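Local atomic coordinates of probable ribosomal RNA small subunit methyltransferase (PDB entry 3DMH), a protein that transfers a methyl group from S-adenosylmethionine to the N2 atom of a guanosine in 16S ribosomal RNA of the small subunit. Residues I193-H202 with Y244-M254; G114-V123 with R147-L155. One frame throughout, in Å; residues are numbered along the deposited sequence.

Contact 1: I193-H202 with Y244-M254; sequences ILGAEYTFHH and YGALTLPLARM. With SAM (S-adenosylmethionine), chain D.
Y198, F200 and H202, on one face of strand 196-202, rest on Y244, L249, P250 and R253. The strand is the second arm of a beta hairpin, closed by a type I' turn from I193 to A196, which lies over the loop and helix after the first strand of the Rossmann-like methyltransferase sheet. The ring of Y198 is laid along the helix: P250 CG makes a CH-pi contact over one face, 4.3 Å from the ring centroid, and R253 CB comes in at the edge, 3.2 Å from Y198 OH. R253 leaves the helix with CG anti to the backbone N (chi1 -179°), then bends twice, so that its guanidinium folds back over Y198 CE1, its plane only 16° from that of the ring. A flexible cation suits this partly exposed position, for its NH2 also reaches N278 O. F200 is packed against Y244 in an offset edge-to-face pair, the edge of Y244 turned toward the face of F200 with planes 62° apart; F200 CD1 and Y244 CD1 approach to 3.6 Å. H202 CD2 covers a face of Y244 near its rim, completing an aromatic cluster. Further out, S208 O takes the hydroxyl of Y244, and G210 N is bonded to H202 NE2, so both rings are pinned at their polar ends. G245 has a positive phi, and there is no room for a CB beside L249 CD1, both of which suit glycine. The chain leads from here into the cofactor pocket: F200 CE1 lies 3.4 Å from G245 O, and on the next residue A246 CB sits 3.5 Å from the carboxylate OXT of S-adenosylmethionine.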
loop_
_atom_site.group_PDB
_atom_site.type_symbol
_atom_site.label_atom_id
_atom_site.label_comp_id
_atom_site.label_asym_id
_atom_site.label_seq_id
_atom_site.Cartn_x
_atom_site.Cartn_y
_atom_site.Cartn_z
ATOM N N ILE A 193 -13.626 -20.585 3.929
ATOM C CA ILE A 193 -14.142 -19.905 2.754
ATOM C C ILE A 193 -14.623 -20.928 1.735
ATOM O O ILE A 193 -13.860 -21.798 1.306
ATOM C CB ILE A 193 -13.073 -18.951 2.122
ATOM C CG1 ILE A 193 -12.657 -17.854 3.120
ATOM C CG2 ILE A 193 -13.600 -18.338 0.831
ATOM C CD1 ILE A 193 -11.379 -17.098 2.744
ATOM N N LEU A 194 -15.898 -20.822 1.368
ATOM C CA LEU A 194 -16.527 -21.718 0.395
ATOM C C LEU A 194 -16.217 -23.196 0.668
ATOM O O LEU A 194 -15.862 -23.947 -0.243
ATOM C CB LEU A 194 -16.128 -21.330 -1.044
ATOM C CG LEU A 194 -16.369 -19.907 -1.562
ATOM C CD1 LEU A 194 -15.661 -19.698 -2.900
ATOM C CD2 LEU A 194 -17.850 -19.603 -1.685
ATOM N N GLY A 195 -16.336 -23.598 1.933
ATOM C CA GLY A 195 -16.169 -25.001 2.332
ATOM C C GLY A 195 -14.740 -25.499 2.508
ATOM O O GLY A 195 -14.518 -26.713 2.594
ATOM N N ALA A 196 -13.776 -24.571 2.557
ATOM C CA ALA A 196 -12.364 -24.932 2.709
ATOM C C ALA A 196 -11.665 -24.040 3.730
ATOM O O ALA A 196 -12.004 -22.866 3.867
ATOM C CB ALA A 196 -11.646 -24.870 1.364
ATOM N N GLU A 197 -10.691 -24.607 4.431
ATOM C CA GLU A 197 -9.970 -23.908 5.493
ATOM C C GLU A 197 -8.717 -23.235 4.984
ATOM O O GLU A 197 -7.922 -23.864 4.284
ATOM C CB GLU A 197 -9.557 -24.887 6.588
ATOM C CG GLU A 197 -10.712 -25.440 7.394
ATOM C CD GLU A 197 -11.429 -24.375 8.214
ATOM O OE1 GLU A 197 -10.769 -23.415 8.683
ATOM O OE2 GLU A 197 -12.661 -24.515 8.392
ATOM N N TYR A 198 -8.542 -21.968 5.367
ATOM C CA TYR A 198 -7.344 -21.188 5.033
ATOM C C TYR A 198 -6.742 -20.586 6.291
ATOM O O TYR A 198 -7.467 -20.179 7.200
ATOM C CB TYR A 198 -7.677 -20.068 4.035
ATOM C CG TYR A 198 -8.255 -20.581 2.740
ATOM C CD1 TYR A 198 -7.430 -20.918 1.666
ATOM C CD2 TYR A 198 -9.627 -20.780 2.605
ATOM C CE1 TYR A 198 -7.963 -21.413 0.483
ATOM C CE2 TYR A 198 -10.163 -21.279 1.434
ATOM C CZ TYR A 198 -9.333 -21.600 0.380
ATOM O OH TYR A 198 -9.882 -22.096 -0.779
ATOM N N THR A 199 -5.412 -20.531 6.345
ATOM C CA THR A 199 -4.732 -19.769 7.380
ATOM C C THR A 199 -3.990 -18.640 6.704
ATOM O O THR A 199 -3.007 -18.872 5.998
ATOM C CB THR A 199 -3.751 -20.624 8.194
ATOM O OG1 THR A 199 -4.476 -21.689 8.827
ATOM C CG2 THR A 199 -3.084 -19.789 9.270
ATOM N N PHE A 200 -4.470 -17.429 6.936
ATOM C CA PHE A 200 -3.817 -16.238 6.401
ATOM C C PHE A 200 -2.720 -15.730 7.326
ATOM O O PHE A 200 -2.794 -15.863 8.551
ATOM C CB PHE A 200 -4.842 -15.150 6.103
ATOM C CG PHE A 200 -5.855 -15.547 5.072
ATOM C CD1 PHE A 200 -5.567 -15.451 3.715
ATOM C CD2 PHE A 200 -7.094 -16.048 5.456
ATOM C CE1 PHE A 200 -6.504 -15.826 2.755
ATOM C CE2 PHE A 200 -8.040 -16.436 4.511
ATOM C CZ PHE A 200 -7.748 -16.317 3.149
ATOM N N HIS A 201 -1.694 -15.140 6.717
ATOM C CA HIS A 201 -0.529 -14.643 7.434
ATOM C C HIS A 201 -0.286 -13.253 6.928
ATOM O O HIS A 201 -0.335 -13.014 5.724
ATOM C CB HIS A 201 0.696 -15.486 7.123
ATOM C CG HIS A 201 0.682 -16.820 7.792
ATOM N ND1 HIS A 201 -0.080 -17.882 7.345
ATOM C CD2 HIS A 201 1.313 -17.255 8.908
ATOM C CE1 HIS A 201 0.103 -18.918 8.145
ATOM N NE2 HIS A 201 0.940 -18.564 9.102
ATOM N N HIS A 202 -0.039 -12.336 7.845
ATOM C CA HIS A 202 0.245 -10.970 7.418
ATOM C C HIS A 202 1.077 -10.157 8.385
ATOM O O HIS A 202 1.113 -10.406 9.602
ATOM C CB HIS A 202 -1.052 -10.236 7.054
ATOM C CG HIS A 202 -2.001 -10.087 8.195
ATOM N ND1 HIS A 202 -1.792 -9.186 9.219
ATOM C CD2 HIS A 202 -3.160 -10.725 8.481
ATOM C CE1 HIS A 202 -2.785 -9.275 10.084
ATOM N NE2 HIS A 202 -3.627 -10.202 9.662
ATOM N N TYR A 244 -3.237 -9.607 1.414
ATOM C CA TYR A 244 -2.651 -10.874 1.923
ATOM C C TYR A 244 -3.299 -12.140 1.315
ATOM O O TYR A 244 -2.958 -13.263 1.685
ATOM C CB TYR A 244 -2.666 -10.938 3.454
ATOM C CG TYR A 244 -4.039 -10.858 4.038
ATOM C CD1 TYR A 244 -4.933 -11.934 3.951
ATOM C CD2 TYR A 244 -4.448 -9.704 4.695
ATOM C CE1 TYR A 244 -6.206 -11.845 4.511
ATOM C CE2 TYR A 244 -5.711 -9.613 5.267
ATOM C CZ TYR A 244 -6.581 -10.668 5.151
ATOM O OH TYR A 244 -7.826 -10.549 5.696
ATOM N N GLY A 245 -4.229 -11.946 0.380
ATOM C CA GLY A 245 -4.750 -13.060 -0.395
ATOM C C GLY A 245 -6.144 -13.586 -0.127
ATOM O O GLY A 245 -6.426 -14.733 -0.469
ATOM N N ALA A 246 -7.034 -12.745 0.409
ATOM C CA ALA A 246 -8.416 -13.200 0.672
ATOM C C ALA A 246 -9.106 -13.754 -0.578
ATOM O O ALA A 246 -9.847 -14.730 -0.493
ATOM C CB ALA A 246 -9.254 -12.094 1.305
ATOM N N LEU A 247 -8.855 -13.144 -1.740
ATOM C CA LEU A 247 -9.367 -13.683 -3.022
ATOM C C LEU A 247 -8.381 -14.659 -3.665
ATOM O O LEU A 247 -8.773 -15.669 -4.257
ATOM C CB LEU A 247 -9.688 -12.558 -4.014
ATOM C CG LEU A 247 -10.632 -11.460 -3.519
ATOM C CD1 LEU A 247 -10.845 -10.386 -4.579
ATOM C CD2 LEU A 247 -11.987 -12.030 -3.075
ATOM N N THR A 248 -7.097 -14.325 -3.551
ATOM C CA THR A 248 -6.026 -15.062 -4.222
ATOM C C THR A 248 -5.944 -16.523 -3.790
ATOM O O THR A 248 -5.855 -17.412 -4.629
ATOM C CB THR A 248 -4.659 -14.415 -3.922
ATOM O OG1 THR A 248 -4.782 -12.972 -3.915
ATOM C CG2 THR A 248 -3.593 -14.918 -4.922
ATOM N N LEU A 249 -5.955 -16.758 -2.484
ATOM C CA LEU A 249 -5.773 -18.130 -1.978
ATOM C C LEU A 249 -6.922 -19.051 -2.381
ATOM O O LEU A 249 -6.665 -20.123 -2.945
ATOM C CB LEU A 249 -5.511 -18.161 -0.457
ATOM C CG LEU A 249 -4.028 -18.156 -0.040
ATOM C CD1 LEU A 249 -3.332 -16.833 -0.356
ATOM C CD2 LEU A 249 -3.888 -18.477 1.445
ATOM N N PRO A 250 -8.188 -18.644 -2.114
ATOM C CA PRO A 250 -9.313 -19.487 -2.554
ATOM C C PRO A 250 -9.312 -19.744 -4.057
ATOM O O PRO A 250 -9.525 -20.876 -4.471
ATOM C CB PRO A 250 -10.541 -18.669 -2.149
ATOM C CG PRO A 250 -10.080 -17.885 -0.986
ATOM C CD PRO A 250 -8.670 -17.480 -1.351
ATOM N N LEU A 251 -9.054 -18.713 -4.869
ATOM C CA LEU A 251 -9.032 -18.935 -6.316
ATOM C C LEU A 251 -7.916 -19.899 -6.750
ATOM O O LEU A 251 -8.120 -20.711 -7.664
ATOM C CB LEU A 251 -8.984 -17.612 -7.083
ATOM C CG LEU A 251 -10.272 -16.779 -6.947
ATOM C CD1 LEU A 251 -10.020 -15.368 -7.455
ATOM C CD2 LEU A 251 -11.478 -17.424 -7.660
ATOM N N ALA A 252 -6.759 -19.835 -6.086
ATOM C CA ALA A 252 -5.663 -20.789 -6.346
ATOM C C ALA A 252 -6.074 -22.186 -5.916
ATOM O O ALA A 252 -5.815 -23.167 -6.623
ATOM C CB ALA A 252 -4.383 -20.380 -5.626
ATOM N N ARG A 253 -6.723 -22.264 -4.755
ATOM C CA ARG A 253 -7.226 -23.550 -4.243
ATOM C C ARG A 253 -8.241 -24.186 -5.200
ATOM O O ARG A 253 -8.271 -25.411 -5.360
ATOM C CB ARG A 253 -7.815 -23.378 -2.835
ATOM C CG ARG A 253 -8.367 -24.649 -2.141
ATOM C CD ARG A 253 -7.327 -25.737 -1.949
ATOM N NE ARG A 253 -6.201 -25.361 -1.090
ATOM C CZ ARG A 253 -6.251 -25.222 0.234
ATOM N NH1 ARG A 253 -7.394 -25.399 0.897
ATOM N NH2 ARG A 253 -5.145 -24.900 0.899
ATOM N N MET A 254 -9.038 -23.343 -5.850
ATOM C CA MET A 254 -10.023 -23.780 -6.841
ATOM C C MET A 254 -9.389 -24.160 -8.183
ATOM O O MET A 254 -10.096 -24.576 -9.102
ATOM C CB MET A 254 -11.113 -22.716 -7.045
ATOM C CG MET A 254 -11.978 -22.404 -5.816
ATOM S SD MET A 254 -12.988 -20.903 -6.002
ATOM C CE MET A 254 -14.336 -21.503 -7.012
HETATM N N SAM D . -7.870 -8.285 -2.273
HETATM C CA SAM D . -7.642 -8.082 -0.801
HETATM C C SAM D . -8.885 -8.508 -0.049
HETATM O O SAM D . -9.900 -8.694 -0.734
HETATM O OXT SAM D . -8.850 -8.616 1.189
HETATM C CB SAM D . -7.357 -6.614 -0.478
HETATM C CG SAM D . -8.455 -5.620 -0.865
HETATM S SD SAM D . -8.049 -3.931 -0.318
HETATM C CE SAM D . -9.692 -3.160 -0.266
HETATM C "C5'" SAM D . -7.347 -3.100 -1.773
HETATM C "C4'" SAM D . -5.902 -3.498 -2.026
HETATM O "O4'" SAM D . -5.481 -2.686 -3.120
HETATM C "C3'" SAM D . -4.944 -3.247 -0.853
HETATM O "O3'" SAM D . -4.229 -4.423 -0.497
HETATM C "C2'" SAM D . -4.033 -2.133 -1.377
HETATM O "O2'" SAM D . -2.722 -2.123 -0.848
HETATM C "C1'" SAM D . -4.113 -2.428 -2.873
HETATM N N9 SAM D . -3.657 -1.304 -3.668
HETATM C C8 SAM D . -3.747 0.058 -3.393
HETATM N N7 SAM D . -3.218 0.755 -4.429
HETATM C C5 SAM D . -2.773 -0.162 -5.358
HETATM C C6 SAM D . -2.112 -0.047 -6.587
HETATM N N6 SAM D . -1.762 1.149 -7.080
HETATM N N1 SAM D . -1.814 -1.204 -7.268
HETATM C C2 SAM D . -2.135 -2.445 -6.765
HETATM N N3 SAM D . -2.739 -2.592 -5.521
HETATM C C4 SAM D . -3.052 -1.453 -4.864
HETATM O O HOH W 1 -5.202 -24.328 3.369
HETATM O O HOH W 2 -1.635 -14.612 3.740
#

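Contact 2: G114-V123 with R147-L155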
loop_
_atom_site.group_PDB
_atom_site.type_symbol
_atom_site.label_atom_id
_atom_site.label_comp_id
_atom_site.label_asym_id
_atom_site.label_seq_id
_atom_site.Cartn_x
_atom_site.Cartn_y
_atom_site.Cartn_z
ATOM N N GLY A 114 -2.154 2.109 10.750
ATOM C CA GLY A 114 -2.491 1.601 12.091
ATOM C C GLY A 114 -1.370 1.529 13.112
ATOM O O GLY A 114 -0.195 1.686 12.783
ATOM N N THR A 115 -1.745 1.278 14.368
ATOM C CA THR A 115 -0.820 1.321 15.498
ATOM C C THR A 115 0.390 0.398 15.377
ATOM O O THR A 115 1.514 0.820 15.666
ATOM C CB THR A 115 -1.566 1.009 16.813
ATOM O OG1 THR A 115 -2.578 2.000 17.006
ATOM C CG2 THR A 115 -0.606 1.007 18.009
ATOM N N ALA A 116 0.160 -0.851 14.968
ATOM C CA ALA A 116 1.233 -1.839 14.875
ATOM C C ALA A 116 2.281 -1.393 13.858
ATOM O O ALA A 116 3.490 -1.475 14.115
ATOM C CB ALA A 116 0.675 -3.202 14.490
ATOM N N TYR A 117 1.817 -0.921 12.708
ATOM C CA TYR A 117 2.733 -0.479 11.661
ATOM C C TYR A 117 3.534 0.744 12.095
ATOM O O TYR A 117 4.750 0.830 11.854
ATOM C CB TYR A 117 1.968 -0.175 10.377
ATOM C CG TYR A 117 2.882 -0.035 9.191
ATOM C CD1 TYR A 117 3.254 -1.152 8.448
ATOM C CD2 TYR A 117 3.401 1.208 8.826
ATOM C CE1 TYR A 117 4.103 -1.058 7.375
ATOM C CE2 TYR A 117 4.261 1.320 7.742
ATOM C CZ TYR A 117 4.594 0.181 7.006
ATOM O OH TYR A 117 5.457 0.274 5.942
ATOM N N VAL A 118 2.859 1.677 12.756
ATOM C CA VAL A 118 3.523 2.875 13.265
ATOM C C VAL A 118 4.551 2.458 14.317
ATOM O O VAL A 118 5.683 2.946 14.314
ATOM C CB VAL A 118 2.531 3.929 13.842
ATOM C CG1 VAL A 118 3.290 5.098 14.484
ATOM C CG2 VAL A 118 1.569 4.443 12.770
ATOM N N GLN A 119 4.169 1.548 15.223
ATOM C CA GLN A 119 5.085 1.160 16.295
ATOM C C GLN A 119 6.350 0.507 15.754
ATOM O O GLN A 119 7.460 0.797 16.222
ATOM C CB GLN A 119 4.395 0.209 17.288
ATOM C CG GLN A 119 5.273 -0.158 18.487
ATOM C CD GLN A 119 5.515 1.016 19.418
ATOM O OE1 GLN A 119 4.747 1.982 19.428
ATOM N NE2 GLN A 119 6.588 0.941 20.207
ATOM N N ALA A 120 6.170 -0.364 14.763
ATOM C CA ALA A 120 7.289 -1.035 14.115
ATOM C C ALA A 120 8.194 0.001 13.455
ATOM O O ALA A 120 9.420 -0.125 13.486
ATOM C CB ALA A 120 6.781 -2.023 13.069
ATOM N N SER A 121 7.574 1.022 12.866
ATOM C CA SER A 121 8.317 2.129 12.238
ATOM C C SER A 121 9.102 2.962 13.249
ATOM O O SER A 121 10.252 3.346 12.989
ATOM C CB SER A 121 7.383 3.032 11.428
ATOM O OG SER A 121 6.852 2.311 10.313
ATOM N N LEU A 122 8.481 3.219 14.403
ATOM C CA LEU A 122 9.146 3.950 15.489
ATOM C C LEU A 122 10.356 3.186 16.008
ATOM O O LEU A 122 11.425 3.767 16.199
ATOM C CB LEU A 122 8.164 4.231 16.632
ATOM C CG LEU A 122 7.093 5.292 16.333
ATOM C CD1 LEU A 122 6.067 5.371 17.464
ATOM C CD2 LEU A 122 7.728 6.657 16.067
ATOM N N VAL A 123 10.187 1.883 16.242
ATOM C CA VAL A 123 11.316 1.065 16.702
ATOM C C VAL A 123 12.410 0.957 15.634
ATOM O O VAL A 123 13.600 1.035 15.952
ATOM C CB VAL A 123 10.867 -0.332 17.160
ATOM C CG1 VAL A 123 12.061 -1.118 17.672
ATOM C CG2 VAL A 123 9.817 -0.208 18.254
ATOM N N ARG A 147 0.073 10.615 20.829
ATOM C CA ARG A 147 0.357 9.255 21.292
ATOM C C ARG A 147 1.684 8.723 20.740
ATOM O O ARG A 147 2.496 8.164 21.491
ATOM C CB ARG A 147 -0.832 8.315 20.994
ATOM C CG ARG A 147 -0.512 6.811 20.885
ATOM C CD ARG A 147 -1.790 5.946 20.810
ATOM N NE ARG A 147 -2.161 5.488 19.473
ATOM C CZ ARG A 147 -3.023 6.116 18.680
ATOM N NH1 ARG A 147 -3.587 7.252 19.077
ATOM N NH2 ARG A 147 -3.320 5.617 17.499
ATOM N N TYR A 148 1.914 8.928 19.440
ATOM C CA TYR A 148 3.116 8.405 18.807
ATOM C C TYR A 148 4.363 9.180 19.217
ATOM O O TYR A 148 5.427 8.585 19.403
ATOM C CB TYR A 148 2.946 8.364 17.288
ATOM C CG TYR A 148 1.853 7.415 16.825
ATOM C CD1 TYR A 148 1.785 6.100 17.305
ATOM C CD2 TYR A 148 0.907 7.823 15.877
ATOM C CE1 TYR A 148 0.783 5.211 16.849
ATOM C CE2 TYR A 148 -0.093 6.949 15.419
ATOM C CZ TYR A 148 -0.143 5.643 15.910
ATOM O OH TYR A 148 -1.126 4.772 15.455
ATOM N N PHE A 149 4.216 10.495 19.377
ATOM C CA PHE A 149 5.301 11.359 19.858
ATOM C C PHE A 149 5.694 10.998 21.292
ATOM O O PHE A 149 6.878 10.976 21.628
ATOM C CB PHE A 149 4.881 12.829 19.756
ATOM C CG PHE A 149 5.928 13.816 20.222
ATOM C CD1 PHE A 149 7.291 13.575 20.038
ATOM C CD2 PHE A 149 5.532 15.007 20.823
ATOM C CE1 PHE A 149 8.250 14.496 20.468
ATOM C CE2 PHE A 149 6.481 15.947 21.249
ATOM C CZ PHE A 149 7.844 15.689 21.073
ATOM N N LYS A 150 4.702 10.704 22.132
ATOM C CA LYS A 150 4.963 10.239 23.500
ATOM C C LYS A 150 5.760 8.927 23.494
ATOM O O LYS A 150 6.705 8.762 24.277
ATOM C CB LYS A 150 3.647 10.076 24.265
ATOM C CG LYS A 150 3.816 9.705 25.735
ATOM C CD LYS A 150 2.510 9.836 26.494
ATOM C CE LYS A 150 2.712 9.500 27.959
ATOM N NZ LYS A 150 1.611 10.026 28.809
ATOM N N GLU A 151 5.385 8.013 22.595
ATOM C CA GLU A 151 6.092 6.743 22.445
ATOM C C GLU A 151 7.517 6.949 21.907
ATOM O O GLU A 151 8.467 6.319 22.393
ATOM C CB GLU A 151 5.274 5.761 21.588
ATOM C CG GLU A 151 5.923 4.379 21.321
ATOM C CD GLU A 151 6.231 3.562 22.584
ATOM O OE1 GLU A 151 5.695 3.860 23.676
ATOM O OE2 GLU A 151 7.030 2.606 22.481
ATOM N N ALA A 152 7.666 7.826 20.914
ATOM C CA ALA A 152 8.993 8.159 20.390
ATOM C C ALA A 152 9.903 8.707 21.489
ATOM O O ALA A 152 11.062 8.314 21.588
ATOM C CB ALA A 152 8.891 9.149 19.227
ATOM N N ARG A 153 9.362 9.592 22.321
ATOM C CA ARG A 153 10.134 10.176 23.417
ATOM C C ARG A 153 10.566 9.108 24.416
ATOM O O ARG A 153 11.691 9.143 24.911
ATOM C CB ARG A 153 9.350 11.289 24.127
ATOM C CG ARG A 153 9.391 12.627 23.412
ATOM C CD ARG A 153 8.558 13.680 24.126
ATOM N NE ARG A 153 7.153 13.291 24.230
ATOM C CZ ARG A 153 6.243 13.951 24.941
ATOM N NH1 ARG A 153 6.581 15.052 25.604
ATOM N NH2 ARG A 153 4.992 13.513 24.987
ATOM N N ALA A 154 9.675 8.153 24.691
ATOM C CA ALA A 154 9.987 7.026 25.571
ATOM C C ALA A 154 11.055 6.122 24.959
ATOM O O ALA A 154 11.930 5.612 25.653
ATOM C CB ALA A 154 8.731 6.230 25.885
ATOM N N LEU A 155 10.991 5.945 23.640
ATOM C CA LEU A 155 11.951 5.089 22.946
ATOM C C LEU A 155 13.357 5.686 22.863
ATOM O O LEU A 155 14.341 4.940 22.911
ATOM C CB LEU A 155 11.453 4.754 21.532
ATOM C CG LEU A 155 10.304 3.751 21.395
ATOM C CD1 LEU A 155 9.760 3.785 19.971
ATOM C CD2 LEU A 155 10.749 2.344 21.770
#
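With CG of Y148 anti to its carbonyl carbon (chi1 -64°), the tyrosine ring is carried across to helix 115-123, while V118 holds CG1 anti to the backbone N (chi1 174°) and thrusts this methyl at the ring. V118 CG1 stands over the ring centre, 3.4 Å from the centroid, in a close CH-pi contact; a beta-branched residue suits the spot because CG2 can cover the phenol end as well. At that end Y148 OH lies 3.5 Å from T115 CA, beside the first turn of the helix whose N-cap position is held by G114. L122 is a knob in the hole formed by Y148, E151, A152 and L155, its CB 3.7 Å from L155 CD1, a fit for a branched apolar chain. Beside this packing, Q119 and E151 both bend at chi2, and Q119 NE2 gives E151 OE2 a fairly straight hydrogen bond of 2.9 Å; OE2 lies near the amide plane of Q119, whereas NE2 comes from above the carboxylate plane. The two helical segments run at 31° to each other, their axes 10.4 Å apart. Beneath them lies the N-terminal sheet: L122 and A152 both touch L137 of strand 133-140, L122 also meets L107 of strand 102-108, and A152 reaches L173 of strand 168-174.

How the contacts relate
Contact 2 comes first along the chain and is complete before contact 1 begins; their centres are 32 Å apart, and their nearest atoms, about 8 Å apart, do not touch. Each belongs to a different seven-stranded mixed sheet, and both sheets have the strand order 3-2-1-4-5-7-6 of class I methyltransferases. Contact 2 joins two helices on the N-terminal sheet, away from the bound cofactor and guanosine. Contact 1 fastens the hairpin 187-202 to the loop and helix following strand 236-240 of the C-terminal sheet, where S-adenosylmethionine binds. The contacts thus sample different positions of two domains with the same strand order, and of the two only contact 1 contributes residues to the cofactor pocket.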